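Local coordinates for putative lipoprotein (Clostridium difficile, PDB 4EXR) that is of unknown function but carries two PepSY-type (peptidase propeptide and YPEB) domains and binds a sodium ion in the crystal, at residues L108-N111 with D112-T115. Sequence-based numbering, arbitrary orientation.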
ATOM      1  N   LEU A 108      -7.949 -19.609   0.402  1.00 26.22           N
ATOM      2  CA  LEU A 108      -8.534 -20.276  -0.743  1.00 21.91           C
ATOM      3  C   LEU A 108      -8.067 -21.718  -0.843  1.00 26.38           C
ATOM      4  O   LEU A 108      -6.933 -22.038  -0.494  1.00 27.83           O
ATOM      5  CB  LEU A 108      -8.127 -19.527  -2.023  1.00 22.26           C
ATOM      6  CG  LEU A 108      -8.485 -18.045  -2.075  1.00 23.73           C
ATOM      7  CD1 LEU A 108      -8.118 -17.429  -3.469  1.00 22.93           C
ATOM      8  CD2 LEU A 108      -9.963 -17.867  -1.749  1.00 26.99           C
ATOM      9  N   ASP A 109      -8.937 -22.595  -1.328  1.00 24.58           N
ATOM     10  CA  ASP A 109      -8.506 -23.944  -1.677  1.00 25.22           C
ATOM     11  C   ASP A 109      -8.142 -23.947  -3.169  1.00 28.01           C
ATOM     12  O   ASP A 109      -9.020 -23.951  -4.035  1.00 27.03           O
ATOM     13  CB  ASP A 109      -9.605 -24.959  -1.372  1.00 25.23           C
ATOM     14  CG  ASP A 109      -9.214 -26.372  -1.754  1.00 33.50           C
ATOM     15  OD1 ASP A 109      -8.052 -26.596  -2.180  1.00 32.92           O
ATOM     16  OD2 ASP A 109     -10.077 -27.271  -1.603  1.00 37.85           O
ATOM     17  N   LEU A 110      -6.843 -23.935  -3.458  1.00 24.84           N
ATOM     18  CA  LEU A 110      -6.376 -23.743  -4.842  1.00 29.83           C
ATOM     19  C   LEU A 110      -5.866 -25.022  -5.479  1.00 34.33           C
ATOM     20  O   LEU A 110      -5.340 -24.998  -6.586  1.00 33.85           O
ATOM     21  CB  LEU A 110      -5.278 -22.679  -4.896  1.00 28.82           C
ATOM     22  CG  LEU A 110      -5.711 -21.281  -4.465  1.00 33.66           C
ATOM     23  CD1 LEU A 110      -4.521 -20.339  -4.412  1.00 36.63           C
ATOM     24  CD2 LEU A 110      -6.798 -20.741  -5.386  1.00 30.80           C
ATOM     25  N   ASN A 111      -6.021 -26.137  -4.776  1.00 36.58           N
ATOM     26  CA  ASN A 111      -5.560 -27.426  -5.276  1.00 43.96           C
ATOM     27  C   ASN A 111      -6.581 -28.082  -6.184  1.00 35.96           C
ATOM     28  O   ASN A 111      -7.765 -28.137  -5.858  1.00 40.55           O
ATOM     29  CB  ASN A 111      -5.224 -28.371  -4.112  1.00 56.42           C
ATOM     30  CG  ASN A 111      -4.089 -27.852  -3.254  1.00 71.38           C
ATOM     31  OD1 ASN A 111      -4.250 -27.641  -2.050  1.00 80.28           O
ATOM     32  ND2 ASN A 111      -2.932 -27.627  -3.874  1.00 70.66           N
ATOM     33  N   ASP A 112      -6.109 -28.570  -7.329  1.00 41.86           N
ATOM     34  CA  ASP A 112      -6.945 -29.284  -8.298  1.00 43.99           C
ATOM     35  C   ASP A 112      -8.144 -28.485  -8.803  1.00 41.10           C
ATOM     36  O   ASP A 112      -9.234 -29.025  -8.971  1.00 40.60           O
ATOM     37  CB  ASP A 112      -7.404 -30.630  -7.732  1.00 56.75           C
ATOM     38  CG  ASP A 112      -6.243 -31.565  -7.456  1.00 77.65           C
ATOM     39  OD1 ASP A 112      -5.249 -31.518  -8.215  1.00 79.94           O
ATOM     40  OD2 ASP A 112      -6.320 -32.343  -6.479  1.00 89.51           O
ATOM     41  N   ILE A 113      -7.956 -27.195  -9.051  1.00 30.10           N
ATOM     42  CA  ILE A 113      -9.075 -26.409  -9.537  1.00 24.78           C
ATOM     43  C   ILE A 113      -8.991 -26.288 -11.053  1.00 34.07           C
ATOM     44  O   ILE A 113      -7.939 -26.520 -11.655  1.00 31.82           O
ATOM     45  CB  ILE A 113      -9.127 -25.012  -8.910  1.00 25.89           C
ATOM     46  CG1 ILE A 113      -7.870 -24.211  -9.253  1.00 27.72           C
ATOM     47  CG2 ILE A 113      -9.338 -25.104  -7.380  1.00 28.59           C
ATOM     48  CD1 ILE A 113      -7.948 -22.767  -8.779  1.00 30.91           C
HETATM   49  N   MSE A 114     -10.105 -25.936 -11.668  1.00 26.44           N
HETATM   50  CA  MSE A 114     -10.112 -25.712 -13.103  1.00 30.77           C
HETATM   51  C   MSE A 114      -9.419 -24.385 -13.417  1.00 30.90           C
HETATM   52  O   MSE A 114      -9.135 -23.597 -12.515  1.00 26.78           O
HETATM   53  CB  MSE A 114     -11.543 -25.694 -13.620  1.00 29.58           C
HETATM   54  CG  MSE A 114     -12.326 -24.464 -13.210  1.00 34.27           C
HETATM   55 SE   MSE A 114     -14.130 -24.553 -13.958  0.75 50.29          SE
HETATM   56  CE  MSE A 114     -14.566 -26.342 -13.316  1.00 45.58           C
ATOM     57  N   THR A 115      -9.146 -24.140 -14.697  1.00 30.95           N
ATOM     58  CA  THR A 115      -8.463 -22.921 -15.115  1.00 31.00           C
ATOM     59  C   THR A 115      -9.450 -21.768 -15.186  1.00 27.93           C
ATOM     60  O   THR A 115     -10.654 -21.983 -15.260  1.00 29.74           O
ATOM     61  CB  THR A 115      -7.819 -23.089 -16.507  1.00 33.98           C
ATOM     62  OG1 THR A 115      -8.853 -23.306 -17.466  1.00 34.26           O
ATOM     63  CG2 THR A 115      -6.859 -24.270 -16.514  1.00 34.47           C
TER
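Leu-110 and Ile-113 lie side by side across a bend in the chain and point the same way. Their methyl ends touch, Leu-110 CD2 standing 4.1 Å from Ile-113 CD1. The isoleucine has two branches at work. Its CG1 sits between its own backbone N and carbonyl carbon (chi1 61°), which sets CG1 3.8 Å from Leu-110 O. The extended chi2 (174°) then carries CD1 away from the corner to the leucine methyl. Ile-113 CG2 meets the earlier carbonyl, 3.6 Å from Asp-109 O. The isoleucine therefore lies against the backbone of the bend as well as against the leucine. Asn-111 and Asp-112 form the middle of an open, type II-like turn, with Asp-112 in the left-handed region (phi 57°). Leu-110 O is 4.2 Å from Ile-113 N, and no bond closes the turn. Asn-111 and Asp-112 are exposed, and their polar ends point away from the Leu-110/Ile-113 pair.

This loop joins strand 86-93 to helix 116-126 in a chain with two PepSY family regions. Leu-110 also touches Ile-38 of helix 34-44, Ile-50 and Leu-136, while Ile-113 touches Tyr-34. The pair thus packs on helix 34-44.

Within the bend, Asp-109 OD1 accepts a weak hydrogen bond from Asn-111 N, 3.3 Å long. Lys-163 NZ is the stronger partner, in a salt bridge at OD2. Further on, the Thr-115 side chain caps a backbone N just inside helix 116-126, while Gln-118 OE1 accepts from Thr-115 N, as in a capping box.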